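Local coordinates for PmbA-related protein (Thermotoga maritima, PDB 1VL4) that may act as a metallopeptidase of the U62 (PmbA/TldD) family and is a putative modulator of DNA gyrase, at residues F106-V120 against N167-G179. Sequence-based numbering, arbitrary orientation. Where two conformers were deposited one is given.
Sequences FFEGGKEYREMETYV and NTLGLDVESQMDG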
ATOM      1  N   PHE A 106      13.507  24.203  12.363  1.00 16.04           N
ATOM      2  CA  PHE A 106      12.279  24.714  11.777  1.00 13.81           C
ATOM      3  C   PHE A 106      12.586  25.948  10.925  1.00 13.16           C
ATOM      4  O   PHE A 106      13.563  26.660  11.171  1.00 11.70           O
ATOM      5  CB  PHE A 106      11.296  25.146  12.855  1.00 16.39           C
ATOM      6  CG  PHE A 106      10.739  24.020  13.714  1.00 11.30           C
ATOM      7  CD1 PHE A 106      10.751  22.681  13.291  1.00 17.06           C
ATOM      8  CD2 PHE A 106      10.147  24.330  14.947  1.00 13.27           C
ATOM      9  CE1 PHE A 106      10.174  21.662  14.116  1.00 12.65           C
ATOM     10  CE2 PHE A 106       9.588  23.319  15.775  1.00 11.60           C
ATOM     11  CZ  PHE A 106       9.618  21.974  15.344  1.00 12.29           C
ATOM     12  N   PHE A 107      11.694  26.187   9.983  1.00 12.03           N
ATOM     13  CA  PHE A 107      11.702  27.329   9.120  1.00 14.41           C
ATOM     14  C   PHE A 107      10.976  28.514   9.760  1.00 11.34           C
ATOM     15  O   PHE A 107       9.889  28.380  10.331  1.00 10.47           O
ATOM     16  CB  PHE A 107      11.064  26.969   7.771  1.00 14.20           C
ATOM     17  CG  PHE A 107      11.415  27.915   6.663  1.00 10.09           C
ATOM     18  CD1 PHE A 107      12.725  28.027   6.237  1.00 16.17           C
ATOM     19  CD2 PHE A 107      10.454  28.675   6.035  1.00 15.14           C
ATOM     20  CE1 PHE A 107      13.057  28.879   5.178  1.00 18.73           C
ATOM     21  CE2 PHE A 107      10.796  29.553   4.990  1.00 12.88           C
ATOM     22  CZ  PHE A 107      12.096  29.636   4.560  1.00 14.71           C
ATOM     23  N   GLU A 108      11.594  29.679   9.657  1.00 14.53           N
ATOM     24  CA  GLU A 108      11.061  30.906  10.227  1.00 15.83           C
ATOM     25  C   GLU A 108      10.002  31.566   9.364  1.00 14.92           C
ATOM     26  O   GLU A 108       9.931  31.361   8.173  1.00 17.62           O
ATOM     27  CB  GLU A 108      12.219  31.905  10.414  1.00 21.14           C
ATOM     28  CG  GLU A 108      13.209  31.477  11.444  1.00 29.62           C
ATOM     29  CD  GLU A 108      14.322  32.485  11.606  1.00 44.19           C
ATOM     30  OE1 GLU A 108      15.240  32.472  10.750  1.00 41.35           O
ATOM     31  OE2 GLU A 108      14.261  33.290  12.571  1.00 44.45           O
ATOM     32  N   GLY A 109       9.176  32.402   9.979  1.00 16.96           N
ATOM     33  CA  GLY A 109       8.173  33.176   9.281  1.00 19.56           C
ATOM     34  C   GLY A 109       8.807  34.287   8.472  1.00 22.99           C
ATOM     35  O   GLY A 109      10.019  34.512   8.567  1.00 20.02           O
ATOM     36  N   GLY A 110       7.999  34.937   7.639  1.00 23.33           N
ATOM     37  CA  GLY A 110       8.412  36.161   6.944  1.00 22.63           C
ATOM     38  C   GLY A 110       8.784  36.070   5.474  1.00 24.20           C
ATOM     39  O   GLY A 110       9.016  37.108   4.856  1.00 20.38           O
ATOM     40  N   LYS A 111       8.880  34.869   4.902  1.00 20.72           N
ATOM     41  CA  LYS A 111       9.222  34.743   3.492  1.00 19.80           C
ATOM     42  C   LYS A 111       8.030  35.015   2.581  1.00 16.55           C
ATOM     43  O   LYS A 111       6.892  34.983   3.034  1.00 18.76           O
ATOM     44  CB  LYS A 111       9.748  33.332   3.201  1.00 20.76           C
ATOM     45  CG  LYS A 111      11.080  33.024   3.857  1.00 26.79           C
ATOM     46  CD  LYS A 111      12.239  33.866   3.303  1.00 33.75           C
ATOM     47  CE  LYS A 111      13.531  33.634   4.092  1.00 42.55           C
ATOM     48  NZ  LYS A 111      14.672  34.385   3.476  1.00 44.21           N
ATOM     49  N   GLU A 112       8.298  35.240   1.288  1.00 18.44           N
ATOM     50  CA  GLU A 112       7.261  35.344   0.262  1.00 17.57           C
ATOM     51  C   GLU A 112       7.067  33.982  -0.458  1.00 15.76           C
ATOM     52  O   GLU A 112       8.043  33.262  -0.742  1.00 15.77           O
ATOM     53  CB  GLU A 112       7.612  36.355  -0.813  1.00 15.60           C
ATOM     54  CG  GLU A 112       7.816  37.763  -0.284  1.00 27.68           C
ATOM     55  CD  GLU A 112       7.996  38.823  -1.415  1.00 28.19           C
ATOM     56  OE1 GLU A 112       7.831  38.505  -2.659  1.00 25.01           O
ATOM     57  OE2 GLU A 112       8.317  39.976  -1.022  1.00 41.99           O
ATOM     58  N   TYR A 113       5.808  33.746  -0.833  1.00 11.59           N
ATOM     59  CA  TYR A 113       5.327  32.531  -1.382  1.00 11.85           C
ATOM     60  C   TYR A 113       4.653  32.904  -2.659  1.00 12.80           C
ATOM     61  O   TYR A 113       4.022  33.943  -2.724  1.00 13.54           O
ATOM     62  CB  TYR A 113       4.322  31.890  -0.405  1.00 10.43           C
ATOM     63  CG  TYR A 113       4.996  31.398   0.884  1.00  8.38           C
ATOM     64  CD1 TYR A 113       5.211  32.265   1.934  1.00 13.67           C
ATOM     65  CD2 TYR A 113       5.395  30.102   1.027  1.00 13.18           C
ATOM     66  CE1 TYR A 113       5.856  31.844   3.098  1.00 13.21           C
ATOM     67  CE2 TYR A 113       6.023  29.650   2.199  1.00  7.87           C
ATOM     68  CZ  TYR A 113       6.258  30.561   3.218  1.00 14.64           C
ATOM     69  OH  TYR A 113       6.893  30.167   4.357  1.00 10.61           O
ATOM     70  N   ARG A 114       4.752  32.034  -3.663  1.00 14.07           N
ATOM     71  CA  ARG A 114       4.086  32.250  -4.955  1.00 10.82           C
ATOM     72  C   ARG A 114       2.591  32.097  -4.758  1.00  9.28           C
ATOM     73  O   ARG A 114       2.123  31.122  -4.194  1.00 11.89           O
ATOM     74  CB  ARG A 114       4.535  31.219  -5.978  1.00 10.42           C
ATOM     75  CG  ARG A 114       5.989  31.294  -6.384  1.00 17.31           C
ATOM     76  CD  ARG A 114       6.260  30.405  -7.661  1.00 20.41           C
ATOM     77  NE  ARG A 114       7.568  30.783  -8.261  1.00 22.88           N
ATOM     78  CZ  ARG A 114       7.934  30.536  -9.512  1.00 15.73           C
ATOM     79  NH1 ARG A 114       7.124  29.889 -10.332  1.00 17.01           N
ATOM     80  NH2 ARG A 114       9.134  30.911  -9.932  1.00 32.37           N
ATOM     81  N   GLU A 115       1.852  33.040  -5.298  1.00 11.91           N
ATOM     82  CA  GLU A 115       0.380  32.985  -5.402  1.00 11.83           C
ATOM     83  C   GLU A 115      -0.038  32.100  -6.561  1.00 15.30           C
ATOM     84  O   GLU A 115       0.382  32.341  -7.689  1.00 15.30           O
ATOM     85  CB  GLU A 115      -0.147  34.383  -5.586  1.00  8.96           C
ATOM     86  CG  GLU A 115      -1.640  34.560  -6.001  1.00 21.31           C
ATOM     87  CD  GLU A 115      -2.628  33.927  -5.027  1.00 29.19           C
ATOM     88  OE1 GLU A 115      -2.286  33.791  -3.815  1.00 27.80           O
ATOM     89  OE2 GLU A 115      -3.753  33.580  -5.481  1.00 26.66           O
ATOM     90  N   MET A 116      -0.888  31.106  -6.287  1.00 14.56           N
ATOM     91  CA  MET A 116      -1.312  30.143  -7.312  1.00 13.43           C
ATOM     92  C   MET A 116      -2.770  29.714  -7.077  1.00 16.15           C
ATOM     93  O   MET A 116      -3.215  29.607  -5.915  1.00  9.60           O
ATOM     94  CB  MET A 116      -0.358  28.957  -7.387  1.00 14.26           C
ATOM     95  CG  MET A 116      -0.142  28.275  -6.109  1.00 14.21           C
ATOM     96  SD  MET A 116       0.931  26.821  -6.105  1.00 13.56           S
ATOM     97  CE  MET A 116       2.547  27.574  -6.341  1.00 10.76           C
ATOM     98  N   GLU A 117      -3.501  29.502  -8.176  1.00 16.12           N
ATOM     99  CA  GLU A 117      -4.927  29.184  -8.132  1.00 15.41           C
ATOM    100  C   GLU A 117      -5.112  27.675  -8.069  1.00 13.92           C
ATOM    101  O   GLU A 117      -5.411  27.041  -9.049  1.00 12.70           O
ATOM    102  CB  GLU A 117      -5.745  29.851  -9.288  1.00 20.71           C
ATOM    103  CG  GLU A 117      -7.243  29.891  -8.870  1.00 23.46           C
ATOM    104  CD  GLU A 117      -8.264  30.278  -9.952  1.00 29.06           C
ATOM    105  OE1 GLU A 117      -8.062  29.984 -11.157  1.00 44.16           O
ATOM    106  OE2 GLU A 117      -9.308  30.836  -9.544  1.00 39.86           O
ATOM    107  N   THR A 118      -4.876  27.119  -6.893  1.00 10.05           N
ATOM    108  CA  THR A 118      -4.928  25.692  -6.658  1.00 11.25           C
ATOM    109  C   THR A 118      -6.315  25.295  -6.163  1.00 11.46           C
ATOM    110  O   THR A 118      -6.637  24.135  -6.179  1.00 10.66           O
ATOM    111  CB  THR A 118      -3.856  25.257  -5.625  1.00 12.57           C
ATOM    112  OG1 THR A 118      -3.932  26.093  -4.447  1.00 10.81           O
ATOM    113  CG2 THR A 118      -2.465  25.411  -6.223  1.00 16.65           C
ATOM    114  N   TYR A 119      -7.136  26.267  -5.782  1.00 11.67           N
ATOM    115  CA  TYR A 119      -8.473  25.948  -5.286  1.00 11.60           C
ATOM    116  C   TYR A 119      -9.446  26.717  -6.113  1.00 16.01           C
ATOM    117  O   TYR A 119      -9.457  27.931  -6.064  1.00 13.31           O
ATOM    118  CB  TYR A 119      -8.599  26.341  -3.822  1.00 14.93           C
ATOM    119  CG  TYR A 119      -9.992  26.142  -3.318  1.00 13.50           C
ATOM    120  CD1 TYR A 119     -10.503  24.837  -3.146  1.00 13.68           C
ATOM    121  CD2 TYR A 119     -10.851  27.213  -3.147  1.00 19.82           C
ATOM    122  CE1 TYR A 119     -11.821  24.649  -2.717  1.00 14.92           C
ATOM    123  CE2 TYR A 119     -12.167  27.019  -2.737  1.00 23.10           C
ATOM    124  CZ  TYR A 119     -12.646  25.735  -2.532  1.00 19.63           C
ATOM    125  OH  TYR A 119     -13.972  25.544  -2.113  1.00 21.43           O
ATOM    126  N   VAL A 120     -10.276  26.017  -6.855  1.00 14.07           N
ATOM    127  CA  VAL A 120     -11.310  26.680  -7.660  1.00 18.36           C
ATOM    128  C   VAL A 120     -12.690  26.607  -7.047  1.00 16.77           C
ATOM    129  O   VAL A 120     -13.402  27.561  -7.146  1.00 16.96           O
ATOM    130  CB  VAL A 120     -11.267  26.167  -9.112  1.00 18.00           C
ATOM    131  CG1 VAL A 120     -12.359  26.791  -9.965  1.00 28.62           C
ATOM    132  CG2 VAL A 120      -9.882  26.505  -9.709  1.00 24.75           C
ATOM    133  N   ASN A 167       4.488  27.603  13.347  1.00  7.59           N
ATOM    134  CA  ASN A 167       5.439  27.341  14.395  1.00  9.34           C
ATOM    135  C   ASN A 167       5.779  28.602  15.211  1.00  8.62           C
ATOM    136  O   ASN A 167       5.387  29.729  14.817  1.00  6.71           O
ATOM    137  CB  ASN A 167       6.677  26.637  13.831  1.00  7.36           C
ATOM    138  CG  ASN A 167       7.534  27.508  12.984  1.00 11.61           C
ATOM    139  OD1 ASN A 167       7.635  28.685  13.228  1.00  9.18           O
ATOM    140  ND2 ASN A 167       8.252  26.896  12.012  1.00  8.89           N
ATOM    141  N   THR A 168       6.495  28.385  16.304  1.00  7.40           N
ATOM    142  CA  THR A 168       6.860  29.447  17.264  1.00  8.45           C
ATOM    143  C   THR A 168       7.991  30.363  16.710  1.00  8.41           C
ATOM    144  O   THR A 168       8.383  31.334  17.358  1.00 11.42           O
ATOM    145  CB  THR A 168       7.245  28.825  18.595  1.00 10.75           C
ATOM    146  OG1 THR A 168       8.206  27.773  18.378  1.00  9.97           O
ATOM    147  CG2 THR A 168       5.989  28.219  19.255  1.00 15.08           C
ATOM    148  N   LEU A 169       8.511  30.052  15.526  1.00  6.37           N
ATOM    149  CA  LEU A 169       9.448  30.943  14.808  1.00 10.23           C
ATOM    150  C   LEU A 169       8.735  31.885  13.842  1.00 10.37           C
ATOM    151  O   LEU A 169       9.354  32.525  12.960  1.00 12.29           O
ATOM    152  CB  LEU A 169      10.522  30.126  14.068  1.00 10.84           C
ATOM    153  CG  LEU A 169      11.471  29.307  14.918  1.00 15.23           C
ATOM    154  CD1 LEU A 169      10.797  27.993  15.368  1.00 17.42           C
ATOM    155  CD2 LEU A 169      12.739  29.067  14.052  1.00 16.95           C
ATOM    156  N   GLY A 170       7.425  31.988  13.993  1.00 10.90           N
ATOM    157  CA  GLY A 170       6.664  32.897  13.173  1.00 13.46           C
ATOM    158  C   GLY A 170       6.103  32.333  11.895  1.00 13.82           C
ATOM    159  O   GLY A 170       5.398  33.040  11.199  1.00 14.43           O
ATOM    160  N   LEU A 171       6.388  31.072  11.566  1.00 10.46           N
ATOM    161  CA  LEU A 171       5.780  30.477  10.378  1.00  8.96           C
ATOM    162  C   LEU A 171       4.299  30.399  10.599  1.00 10.07           C
ATOM    163  O   LEU A 171       3.796  30.008  11.690  1.00  8.87           O
ATOM    164  CB  LEU A 171       6.283  29.045  10.133  1.00 10.22           C
ATOM    165  CG  LEU A 171       5.881  28.332   8.841  1.00 11.76           C
ATOM    166  CD1 LEU A 171       6.541  29.018   7.650  1.00 12.63           C
ATOM    167  CD2 LEU A 171       6.243  26.816   8.890  1.00 10.11           C
ATOM    168  N   ASP A 172       3.581  30.774   9.565  1.00 13.21           N
ATOM    169  CA  ASP A 172       2.135  30.660   9.539  1.00 16.77           C
ATOM    170  C   ASP A 172       1.603  30.686   8.081  1.00 17.80           C
ATOM    171  O   ASP A 172       1.419  31.746   7.474  1.00 15.32           O
ATOM    172  CB  ASP A 172       1.498  31.761  10.361  1.00 18.00           C
ATOM    173  CG  ASP A 172       0.004  31.484  10.622  1.00 26.08           C
ATOM    174  OD1 ASP A 172      -0.507  30.440  10.142  1.00 31.71           O
ATOM    175  OD2 ASP A 172      -0.623  32.263  11.351  1.00 32.82           O
ATOM    176  N   VAL A 173       1.405  29.508   7.515  1.00 10.29           N
ATOM    177  CA  VAL A 173       1.095  29.383   6.081  1.00 14.74           C
ATOM    178  C   VAL A 173      -0.098  28.470   5.926  1.00 13.55           C
ATOM    179  O   VAL A 173      -0.322  27.609   6.760  1.00 12.62           O
ATOM    180  CB  VAL A 173       2.376  28.872   5.229  1.00 13.90           C
ATOM    181  CG1 VAL A 173       3.449  29.936   5.220  1.00 20.23           C
ATOM    182  CG2 VAL A 173       2.935  27.549   5.697  1.00 15.07           C
ATOM    183  N   GLU A 174      -0.904  28.708   4.899  1.00 10.68           N
ATOM    184  CA  GLU A 174      -2.130  27.932   4.682  1.00 12.54           C
ATOM    185  C   GLU A 174      -2.302  27.872   3.187  1.00 12.61           C
ATOM    186  O   GLU A 174      -1.935  28.807   2.501  1.00 11.69           O
ATOM    187  CB  GLU A 174      -3.341  28.595   5.356  1.00 12.96           C
ATOM    188  CG  GLU A 174      -4.693  27.927   5.083  1.00 24.59           C
ATOM    189  CD  GLU A 174      -5.459  28.474   3.847  1.00 41.89           C
ATOM    190  OE1 GLU A 174      -5.174  29.607   3.390  1.00 45.70           O
ATOM    191  OE2 GLU A 174      -6.375  27.766   3.339  1.00 38.67           O
ATOM    192  N   SER A 175      -2.760  26.749   2.674  1.00 12.94           N
ATOM    193  CA  SER A 175      -3.116  26.644   1.249  1.00 13.97           C
ATOM    194  C   SER A 175      -4.284  25.674   1.092  1.00 12.94           C
ATOM    195  O   SER A 175      -4.460  24.771   1.897  1.00 15.42           O
ATOM    196  CB  SER A 175      -1.888  26.123   0.495  1.00 20.99           C
ATOM    197  OG  SER A 175      -2.156  25.827  -0.861  1.00 25.76           O
ATOM    198  N   GLN A 176      -5.140  25.894   0.104  1.00 10.11           N
ATOM    199  CA  GLN A 176      -6.165  24.944  -0.192  1.00 10.55           C
ATOM    200  C   GLN A 176      -6.030  24.605  -1.631  1.00 11.87           C
ATOM    201  O   GLN A 176      -5.526  25.434  -2.442  1.00 11.65           O
ATOM    202  CB  GLN A 176      -7.573  25.480  -0.003  1.00 13.05           C
ATOM    203  CG  GLN A 176      -7.956  25.946   1.289  1.00 29.10           C
ATOM    204  CD  GLN A 176      -9.428  26.214   1.265  1.00 41.41           C
ATOM    205  OE1 GLN A 176     -10.242  25.289   1.286  1.00 44.03           O
ATOM    206  NE2 GLN A 176      -9.774  27.475   1.115  1.00 39.56           N
ATOM    207  N   MET A 177      -6.318  23.341  -1.960  0.50 11.06           N
ATOM    208  CA  MET A 177      -6.208  22.798  -3.336  0.50 14.19           C
ATOM    209  C   MET A 177      -7.432  21.922  -3.590  0.50 13.90           C
ATOM    210  O   MET A 177      -7.865  21.178  -2.697  0.50 10.33           O
ATOM    211  CB  MET A 177      -4.900  21.960  -3.574  0.65 13.95           C
ATOM    212  CG  MET A 177      -4.918  20.536  -3.080  0.65 21.31           C
ATOM    213  SD  MET A 177      -6.258  19.501  -3.753  0.65 22.48           S
ATOM    214  CE  MET A 177      -5.704  19.226  -5.495  0.65 11.01           C
ATOM    215  N   ASP A 178      -7.954  21.968  -4.812  1.00 11.95           N
ATOM    216  CA  ASP A 178      -8.966  21.035  -5.226  1.00 11.66           C
ATOM    217  C   ASP A 178      -8.682  20.481  -6.632  1.00 14.17           C
ATOM    218  O   ASP A 178      -7.730  20.915  -7.306  1.00 10.41           O
ATOM    219  CB  ASP A 178     -10.381  21.602  -5.059  1.00 13.44           C
ATOM    220  CG  ASP A 178     -10.734  22.702  -6.030  1.00 15.73           C
ATOM    221  OD1 ASP A 178      -9.884  23.315  -6.701  1.00 12.14           O
ATOM    222  OD2 ASP A 178     -11.922  22.974  -6.065  1.00 14.52           O
ATOM    223  N   GLY A 179      -9.425  19.444  -7.017  1.00 10.83           N
ATOM    224  CA  GLY A 179      -9.218  18.843  -8.313  1.00 12.12           C
ATOM    225  C   GLY A 179      -9.901  17.524  -8.391  1.00 10.73           C
ATOM    226  O   GLY A 179     -10.563  17.099  -7.458  1.00  9.98           O
TER
HETATM  227  O   HOH W   1      12.041  33.731  13.813  1.00 21.56           O
HETATM  228  O   HOH W   2      -2.496  27.994  -2.902  1.00  7.62           O
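Asn167 ties the turn 167-170 to the loop that carries Phe107. Its ND2 gives Phe107 O an almost straight bond of 2.8 Å (173°), with the oxygen in the amide plane, and also bonds Gln34 OE1. With CG between the backbone N and carbonyl carbon (chi1 71°), OD1 accepts Leu169 N, closing an Asx turn, and Leu171 N, the two arriving from opposite faces of the amide plane. An amide, donor and acceptor in one group, suits this place; a leucine here would probably leave Phe107 O without this donor, and Leu169 N and Leu171 N without the oxygen that gathers them. Leu169 CD1 meets the Phe106 ring edge in its plane, 3.7 Å from Phe106 CD2, while Leu169 CD2 packs on Glu108 CG. A side chain on Gly109 would clash with Gly170 O. Midway, Val173 CG1 lies 3.5 Å from Tyr113 CZ; the phenol bonds Gly301 O. The Thr118 hydroxyl serves twice, donating to Gln176 O (2.6 Å) and accepting from a water that meets Ser175 OG. Tyr119 lies alongside Gln176, planes 18° apart, OE1 over one ring face. Asp178 OD1 takes Val120 N. The loop, between helices 84-93 and 128-143, thus touches both ends of segment 167-179, whose strand 172-188 lies between strands 148-167 and 194-202.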